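Local coordinates for protein ATP-dependent Clp protease proteolytic subunit (Listeria monocytogenes, PDB 4JCQ) that probably cleaves misfolded and other proteins into small peptides, as the serine-protease subunit of an ATP-dependent Clp machine built from rings of seven, at residues 28-32 / 60-66; 94-98 / 177-181; 117-121 / 136-140. One frame throughout, in Å; residues are numbered along the deposited sequence.

Overall arrangement
Interaction 2 is buried in the core, while interactions 1 and 3 are partly buried and reach the second subunit. In 28-32 / 60-66 the loops following strands 23-27 and 53-59 are joined mainly by backbone hydrogen bonds. Interaction 2, between helix 92-97 and the turn before strand 181-182, is almost wholly apolar. Interaction 3 ties the loop after strand 111-114 to helix 133-151 with a water, an arginine and a thioether. The three meet one another: Ile30 packs on Ile96, Val64 N probably bonds to Gly121 O, Val64 rests on Met139, and Thr95 packs on Gln117. All lie near the predicted nucleophile Ser91 and active-site residue His116.

Interaction 1 (28-32 / 60-66)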
loop_
_atom_site.group_PDB
_atom_site.type_symbol
_atom_site.label_atom_id
_atom_site.label_comp_id
_atom_site.label_asym_id
_atom_site.label_seq_id
_atom_site.Cartn_x
_atom_site.Cartn_y
_atom_site.Cartn_z
ATOM N N GLY H 28 1.883 -14.804 15.883
ATOM C CA GLY H 28 0.760 -13.894 16.103
ATOM C C GLY H 28 -0.596 -14.575 16.118
ATOM O O GLY H 28 -0.686 -15.793 16.274
ATOM N N GLU H 29 -1.648 -13.777 15.941
ATOM C CA GLU H 29 -3.030 -14.253 16.034
ATOM C C GLU H 29 -3.376 -15.283 14.958
ATOM O O GLU H 29 -3.041 -15.108 13.784
ATOM C CB GLU H 29 -4.006 -13.067 15.970
ATOM C CG GLU H 29 -5.477 -13.447 16.068
ATOM C CD GLU H 29 -6.401 -12.251 15.940
ATOM O OE1 GLU H 29 -7.045 -12.110 14.879
ATOM O OE2 GLU H 29 -6.480 -11.450 16.896
ATOM N N ILE H 30 -4.042 -16.356 15.378
ATOM C CA ILE H 30 -4.559 -17.361 14.451
ATOM C C ILE H 30 -5.888 -16.861 13.885
ATOM O O ILE H 30 -6.898 -16.815 14.588
ATOM C CB ILE H 30 -4.739 -18.742 15.130
ATOM C CG1 ILE H 30 -3.449 -19.188 15.844
ATOM C CG2 ILE H 30 -5.201 -19.799 14.127
ATOM C CD1 ILE H 30 -2.209 -19.239 14.965
ATOM N N ASN H 31 -5.867 -16.461 12.619
ATOM C CA ASN H 31 -7.068 -16.011 11.919
ATOM C C ASN H 31 -7.109 -16.580 10.504
ATOM O O ASN H 31 -6.156 -17.237 10.071
ATOM C CB ASN H 31 -7.172 -14.476 11.916
ATOM C CG ASN H 31 -5.913 -13.794 11.402
ATOM O OD1 ASN H 31 -5.249 -14.278 10.485
ATOM N ND2 ASN H 31 -5.589 -12.645 11.987
ATOM N N GLN H 32 -8.210 -16.339 9.795
ATOM C CA GLN H 32 -8.408 -16.890 8.451
ATOM C C GLN H 32 -7.343 -16.418 7.455
ATOM O O GLN H 32 -6.941 -17.171 6.564
ATOM C CB GLN H 32 -9.825 -16.590 7.943
ATOM C CG GLN H 32 -10.890 -17.504 8.541
ATOM C CD GLN H 32 -12.312 -17.044 8.262
ATOM O OE1 GLN H 32 -12.621 -15.851 8.332
ATOM N NE2 GLN H 32 -13.191 -17.995 7.957
ATOM N N GLN H 60 -0.518 -16.792 20.655
ATOM C CA GLN H 60 -1.445 -16.744 21.777
ATOM C C GLN H 60 -2.776 -17.430 21.441
ATOM O O GLN H 60 -3.634 -17.596 22.308
ATOM C CB GLN H 60 -1.687 -15.279 22.185
ATOM C CG GLN H 60 -2.358 -14.404 21.119
ATOM C CD GLN H 60 -1.390 -13.729 20.148
ATOM O OE1 GLN H 60 -0.360 -14.293 19.754
ATOM N NE2 GLN H 60 -1.735 -12.508 19.741
ATOM N N GLY H 61 -2.936 -17.820 20.178
ATOM C CA GLY H 61 -4.178 -18.419 19.695
ATOM C C GLY H 61 -4.965 -17.457 18.823
ATOM O O GLY H 61 -4.399 -16.536 18.231
ATOM N N GLY H 62 -6.273 -17.675 18.749
ATOM C CA GLY H 62 -7.154 -16.834 17.948
ATOM C C GLY H 62 -8.481 -17.510 17.656
ATOM O O GLY H 62 -9.215 -17.873 18.575
ATOM N N HIS H 63 -8.778 -17.686 16.371
ATOM C CA HIS H 63 -10.060 -18.234 15.927
ATOM C C HIS H 63 -9.987 -19.723 15.739
ATOM O O HIS H 63 -9.111 -20.223 15.026
ATOM C CB HIS H 63 -10.503 -17.553 14.634
ATOM C CG HIS H 63 -10.768 -16.072 14.782
ATOM N ND1 HIS H 63 -9.778 -15.160 14.829
ATOM C CD2 HIS H 63 -11.961 -15.361 14.883
ATOM C CE1 HIS H 63 -10.308 -13.929 14.960
ATOM N NE2 HIS H 63 -11.644 -14.053 14.992
ATOM N N VAL H 64 -10.914 -20.439 16.373
ATOM C CA VAL H 64 -10.926 -21.908 16.379
ATOM C C VAL H 64 -10.918 -22.529 14.975
ATOM O O VAL H 64 -10.157 -23.464 14.713
ATOM C CB VAL H 64 -12.082 -22.476 17.254
ATOM C CG1 VAL H 64 -13.441 -21.952 16.801
ATOM C CG2 VAL H 64 -12.063 -24.002 17.278
ATOM N N GLU H 65 -11.742 -21.994 14.075
ATOM C CA GLU H 65 -11.887 -22.545 12.725
ATOM C C GLU H 65 -10.615 -22.389 11.885
ATOM O O GLU H 65 -10.308 -23.237 11.044
ATOM C CB GLU H 65 -13.107 -21.942 12.007
ATOM C CG GLU H 65 -12.971 -20.485 11.569
ATOM C CD GLU H 65 -13.177 -19.474 12.690
ATOM O OE1 GLU H 65 -13.536 -19.865 13.824
ATOM O OE2 GLU H 65 -12.978 -18.270 12.430
ATOM N N ALA H 66 -9.882 -21.303 12.126
ATOM C CA ALA H 66 -8.595 -21.075 11.480
ATOM C C ALA H 66 -7.542 -22.041 12.017
ATOM O O ALA H 66 -6.715 -22.549 11.260
ATOM C CB ALA H 66 -8.151 -19.636 11.681
#
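Ile30 and Gly62 form a single parallel beta bridge, their CA atoms 4.4 Å apart, with Ile30 N bonding to Gly61 O at 2.9 Å and His63 N to Ile30 O at 2.7 Å. Both bonds are nearly straight at hydrogen, although Ile30 N reaches Gly61 O from well above the carbonyl plane. Gly62 carries no side chain, and its CA closes to 3.4 Å on Ile30 O in a CA-H...O contact.

Ile30 O has a further donor. The His63 ring folds back beside its own backbone N (chi1 -64°), which brings ND1 within 3.3 Å of Ile30 O for a weak bond lying near the ring plane. Farther along the same edge, CE1 meets Glu29 OE1 at 3.7 Å, the carboxylate turned 66° from the imidazole. Glu29 can reach this far because its chain runs out extended; Asn31 ND2 then holds OE1, arriving from above the carboxylate plane. Across the amide, Asn31 OD1 takes Leu34 N and so caps helix 32-48.

In the ClpP/crotonase fold, a beta-beta-alpha superhelix, strands 23-27 and 53-59 lie parallel and adjacent, each followed by a loop and a helix, 32-48 and 64-76, the loops meeting here. Gly61 lies close to the predicted nucleophile Ser91, and as in other ClpP proteases this Gly-Gly turn probably lends a backbone N-H to the oxyanion hole.

On the apolar side, Ile30 CG2 touches Ala66 CB at 3.8 Å, and that methyl also presses on Asn31 C at 3.4 Å. Ile30 CG1 lies alongside the Gly61 carbonyl. Gln60 bends at chi2 and brings its amide to the Gly28 carbonyl carbon, while its OE1 accepts from Gln32 NE2 of the third subunit. Gln32 makes the reciprocal contact, bonding through NE2 to Asn58 and Gln60 of the second subunit.

Interaction 2 (94-98 / 177-181); sequences ITIYL and GIVNE
Tyr97 and Ile178 meet because each side chain swings a branch opposite its own backbone N: chi1 of -176° carries the Tyr97 ring toward the 177-181 turn, and chi1 of -61° at Ile178 sets CG2 on the far side from N, where the ring passes. The two side chains cross at about a right angle, Ile178 CG2 lying 3.7 Å from Tyr97 CE2 and nearly as close to CD2. The same methyl collects two more partners from the helix, Ile94 CD1 at 4.0 Å and Leu98 CD2 at 4.2 Å, so that CG2 sits among three side chains. Ile94 comes across it at roughly ninety degrees, Leu98 at a slant.

The ring also offers its edge to a carbonyl. Ile178 O lies near the ring plane, 3.3 Å from Tyr97 CE2, while Arg105 NE supplies this oxygen with a hydrogen bond. Beyond it the phenol oxygen OH lies 3.6 Å from Val179 CG2, and bonds to Phe106 O of strand 105-108.

Helix 92-97 starts directly after the predicted nucleophile Ser91, and Ile94 and Ile178 both pack on Tyr113 of strand 111-114. From the other side, Gly177 ends helix 170-176 in a Schellman motif with positive phi, turning the chain so that Ile178 CG2 and Val179 CG2 come against the Tyr97 side chain before strand 181-182 joins the parallel sheet beside 105-108. Leu98 and Ile178 are further covered by helix 133-151.

With dispersion doing the work between the segments, the two buried polar atoms that approach it, the phenol OH and the Ile178 carbonyl oxygen, are satisfied from strand 105-108 next door, and the bond from OH to Phe106 O probably helps to fix the position of the ring.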
loop_
_atom_site.group_PDB
_atom_site.type_symbol
_atom_site.label_atom_id
_atom_site.label_comp_id
_atom_site.label_asym_id
_atom_site.label_seq_id
_atom_site.Cartn_x
_atom_site.Cartn_y
_atom_site.Cartn_z
ATOM N N ILE H 94 -1.947 -24.087 20.429
ATOM C CA ILE H 94 -1.698 -25.433 20.963
ATOM C C ILE H 94 -2.280 -26.512 20.048
ATOM O O ILE H 94 -1.646 -27.546 19.805
ATOM C CB ILE H 94 -2.242 -25.572 22.411
ATOM C CG1 ILE H 94 -1.226 -25.023 23.422
ATOM C CG2 ILE H 94 -2.618 -27.014 22.748
ATOM C CD1 ILE H 94 -0.033 -25.921 23.694
ATOM N N THR H 95 -3.481 -26.257 19.535
ATOM C CA THR H 95 -4.151 -27.173 18.614
ATOM C C THR H 95 -3.298 -27.395 17.361
ATOM O O THR H 95 -3.126 -28.531 16.912
ATOM C CB THR H 95 -5.558 -26.653 18.250
ATOM O OG1 THR H 95 -6.310 -26.461 19.454
ATOM C CG2 THR H 95 -6.300 -27.644 17.353
ATOM N N ILE H 96 -2.755 -26.307 16.821
ATOM C CA ILE H 96 -1.850 -26.364 15.671
ATOM C C ILE H 96 -0.570 -27.128 16.015
ATOM O O ILE H 96 -0.161 -28.027 15.280
ATOM C CB ILE H 96 -1.502 -24.947 15.159
ATOM C CG1 ILE H 96 -2.735 -24.299 14.522
ATOM C CG2 ILE H 96 -0.344 -24.992 14.165
ATOM C CD1 ILE H 96 -2.643 -22.794 14.383
ATOM N N TYR H 97 0.046 -26.766 17.139
ATOM C CA TYR H 97 1.273 -27.404 17.615
ATOM C C TYR H 97 1.127 -28.924 17.711
ATOM O O TYR H 97 2.023 -29.672 17.306
ATOM C CB TYR H 97 1.678 -26.809 18.973
ATOM C CG TYR H 97 2.990 -27.324 19.519
ATOM C CD1 TYR H 97 4.196 -26.700 19.199
ATOM C CD2 TYR H 97 3.026 -28.436 20.364
ATOM C CE1 TYR H 97 5.402 -27.172 19.699
ATOM C CE2 TYR H 97 4.225 -28.916 20.868
ATOM C CZ TYR H 97 5.408 -28.284 20.532
ATOM O OH TYR H 97 6.593 -28.767 21.035
ATOM N N LEU H 98 -0.020 -29.368 18.222
ATOM C CA LEU H 98 -0.281 -30.785 18.447
ATOM C C LEU H 98 -0.651 -31.575 17.186
ATOM O O LEU H 98 -0.892 -32.781 17.262
ATOM C CB LEU H 98 -1.352 -30.965 19.533
ATOM C CG LEU H 98 -0.978 -30.556 20.963
ATOM C CD1 LEU H 98 -2.184 -30.670 21.881
ATOM C CD2 LEU H 98 0.188 -31.373 21.507
ATOM N N GLY H 177 3.251 -33.905 28.124
ATOM C CA GLY H 177 3.155 -34.638 26.862
ATOM C C GLY H 177 2.932 -33.753 25.647
ATOM O O GLY H 177 2.666 -34.252 24.551
ATOM N N ILE H 178 3.035 -32.440 25.840
ATOM C CA ILE H 178 2.913 -31.476 24.741
ATOM C C ILE H 178 4.232 -31.407 23.972
ATOM O O ILE H 178 4.271 -31.649 22.762
ATOM C CB ILE H 178 2.516 -30.070 25.251
ATOM C CG1 ILE H 178 1.154 -30.115 25.953
ATOM C CG2 ILE H 178 2.490 -29.061 24.107
ATOM C CD1 ILE H 178 0.902 -28.938 26.879
ATOM N N VAL H 179 5.307 -31.087 24.689
ATOM C CA VAL H 179 6.647 -31.002 24.114
ATOM C C VAL H 179 7.361 -32.340 24.296
ATOM O O VAL H 179 7.313 -32.927 25.376
ATOM C CB VAL H 179 7.470 -29.880 24.788
ATOM C CG1 VAL H 179 8.896 -29.842 24.250
ATOM C CG2 VAL H 179 6.792 -28.530 24.596
ATOM N N ASN H 180 8.015 -32.819 23.240
ATOM C CA ASN H 180 8.800 -34.048 23.325
ATOM C C ASN H 180 10.259 -33.783 23.679
ATOM O O ASN H 180 10.844 -34.497 24.496
ATOM C CB ASN H 180 8.716 -34.843 22.020
ATOM C CG ASN H 180 9.182 -36.281 22.178
ATOM O OD1 ASN H 180 10.090 -36.732 21.478
ATOM N ND2 ASN H 180 8.559 -37.007 23.097
ATOM N N GLU H 181 10.838 -32.754 23.065
ATOM C CA GLU H 181 12.257 -32.456 23.227
ATOM C C GLU H 181 12.512 -30.951 23.283
ATOM O O GLU H 181 12.026 -30.196 22.440
ATOM C CB GLU H 181 13.056 -33.090 22.083
ATOM C CG GLU H 181 14.560 -33.132 22.301
ATOM C CD GLU H 181 15.303 -33.842 21.180
ATOM O OE1 GLU H 181 16.525 -33.619 21.048
ATOM O OE2 GLU H 181 14.673 -34.621 20.429
#

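Interaction 3 (117-121 / 136-140)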
loop_
_atom_site.group_PDB
_atom_site.type_symbol
_atom_site.label_atom_id
_atom_site.label_comp_id
_atom_site.label_asym_id
_atom_site.label_seq_id
_atom_site.Cartn_x
_atom_site.Cartn_y
_atom_site.Cartn_z
ATOM N N GLN H 117 -8.814 -23.291 26.270
ATOM C CA GLN H 117 -9.540 -23.017 25.038
ATOM C C GLN H 117 -10.709 -22.086 25.335
ATOM O O GLN H 117 -11.450 -22.315 26.291
ATOM C CB GLN H 117 -10.036 -24.315 24.384
ATOM C CG GLN H 117 -8.954 -25.356 24.102
ATOM C CD GLN H 117 -7.917 -24.906 23.080
ATOM O OE1 GLN H 117 -8.227 -24.189 22.133
ATOM N NE2 GLN H 117 -6.675 -25.343 23.267
ATOM N N PRO H 118 -10.870 -21.019 24.528
ATOM C CA PRO H 118 -11.998 -20.100 24.704
ATOM C C PRO H 118 -13.324 -20.812 24.452
ATOM O O PRO H 118 -13.441 -21.573 23.490
ATOM C CB PRO H 118 -11.750 -19.025 23.639
ATOM C CG PRO H 118 -10.865 -19.677 22.629
ATOM C CD PRO H 118 -9.998 -20.614 23.412
ATOM N N ALA H 119 -14.302 -20.573 25.322
ATOM C CA ALA H 119 -15.596 -21.251 25.240
ATOM C C ALA H 119 -16.322 -20.957 23.924
ATOM O O ALA H 119 -16.830 -21.871 23.269
ATOM C CB ALA H 119 -16.465 -20.880 26.432
ATOM N N GLY H 120 -16.356 -19.685 23.539
ATOM C CA GLY H 120 -16.974 -19.277 22.278
ATOM C C GLY H 120 -16.100 -19.570 21.070
ATOM O O GLY H 120 -16.571 -19.529 19.932
ATOM N N GLY H 121 -14.826 -19.868 21.324
ATOM C CA GLY H 121 -13.847 -20.123 20.268
ATOM C C GLY H 121 -13.220 -18.854 19.719
ATOM O O GLY H 121 -12.516 -18.897 18.707
ATOM N N ILE H 136 -21.148 -25.021 21.905
ATOM C CA ILE H 136 -19.998 -24.771 22.779
ATOM C C ILE H 136 -19.505 -26.087 23.389
ATOM O O ILE H 136 -18.302 -26.353 23.412
ATOM C CB ILE H 136 -20.329 -23.744 23.891
ATOM C CG1 ILE H 136 -20.518 -22.349 23.286
ATOM C CG2 ILE H 136 -19.237 -23.714 24.957
ATOM C CD1 ILE H 136 -21.087 -21.319 24.244
ATOM N N ILE H 137 -20.447 -26.903 23.861
ATOM C CA ILE H 137 -20.141 -28.214 24.441
ATOM C C ILE H 137 -19.513 -29.150 23.406
ATOM O O ILE H 137 -18.489 -29.777 23.677
ATOM C CB ILE H 137 -21.397 -28.858 25.088
ATOM C CG1 ILE H 137 -21.908 -28.005 26.261
ATOM C CG2 ILE H 137 -21.128 -30.294 25.533
ATOM C CD1 ILE H 137 -20.869 -27.679 27.318
ATOM N N ARG H 138 -20.125 -29.225 22.224
ATOM C CA ARG H 138 -19.620 -30.054 21.125
ATOM C C ARG H 138 -18.202 -29.668 20.714
ATOM O O ARG H 138 -17.343 -30.533 20.548
ATOM C CB ARG H 138 -20.547 -29.960 19.913
ATOM C CG ARG H 138 -21.716 -30.922 19.940
ATOM C CD ARG H 138 -22.428 -30.911 18.601
ATOM N NE ARG H 138 -23.193 -32.135 18.383
ATOM C CZ ARG H 138 -23.784 -32.459 17.236
ATOM N NH1 ARG H 138 -23.707 -31.649 16.187
ATOM N NH2 ARG H 138 -24.455 -33.598 17.142
ATOM N N MET H 139 -17.976 -28.365 20.550
ATOM C CA MET H 139 -16.661 -27.818 20.208
ATOM C C MET H 139 -15.623 -28.211 21.255
ATOM O O MET H 139 -14.540 -28.687 20.911
ATOM C CB MET H 139 -16.735 -26.292 20.091
ATOM C CG MET H 139 -15.447 -25.613 19.650
ATOM S SD MET H 139 -15.502 -23.813 19.805
ATOM C CE MET H 139 -16.685 -23.375 18.533
ATOM N N ARG H 140 -15.972 -28.018 22.527
ATOM C CA ARG H 140 -15.082 -28.353 23.637
ATOM C C ARG H 140 -14.733 -29.838 23.672
ATOM O O ARG H 140 -13.567 -30.195 23.842
ATOM C CB ARG H 140 -15.686 -27.902 24.975
ATOM C CG ARG H 140 -14.801 -28.159 26.191
ATOM C CD ARG H 140 -13.421 -27.518 26.053
ATOM N NE ARG H 140 -13.497 -26.063 25.928
ATOM C CZ ARG H 140 -13.549 -25.217 26.954
ATOM N NH1 ARG H 140 -13.626 -23.915 26.728
ATOM N NH2 ARG H 140 -13.527 -25.669 28.201
HETATM O O HOH W 1 -16.215 -24.614 23.025
#
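Water mediates the clearest polar link between Ala119 and Ile136: one molecule donates to Ala119 O at 2.8 Å and to Ile136 O at 2.7 Å, tying the loop carbonyl to a carbonyl of the helix.

Charge enters through Arg140. Bends at chi2 (56°) and chi3 (61°) curl its chain back over the loop, where Pro118 C lies at the guanidinium edge and Ala119 CA is 3.6 Å from NH1. Gln117 O comes to 2.7 Å from Arg140 NH1, yet the angle is too poor for a hydrogen bond, and the approach is probably electrostatic. The other terminal nitrogen, NH2, forms a salt bridge to Asp163, just after helix 155-162, which anchors the guanidinium beside the loop.

Helix 133-151 is the long handle helix of the ClpP fold, the part that in this family meets the opposite ring; the loop packed against it comes straight from His116, with Pro118 close to both predicted active-site residues.

The rest is van der Waals contact. Ile136 CG2 lies against Ala119 O at 3.5 Å and makes a looser, apolar pair with Ala119 CB at 4.2 Å. Met139 stretches out and turns only at its last bond, laying SD 4.1 Å from Gly121 CA and CE 4.1 Å from Gly120 O, while Arg112 of the second subunit packs on the same side chain.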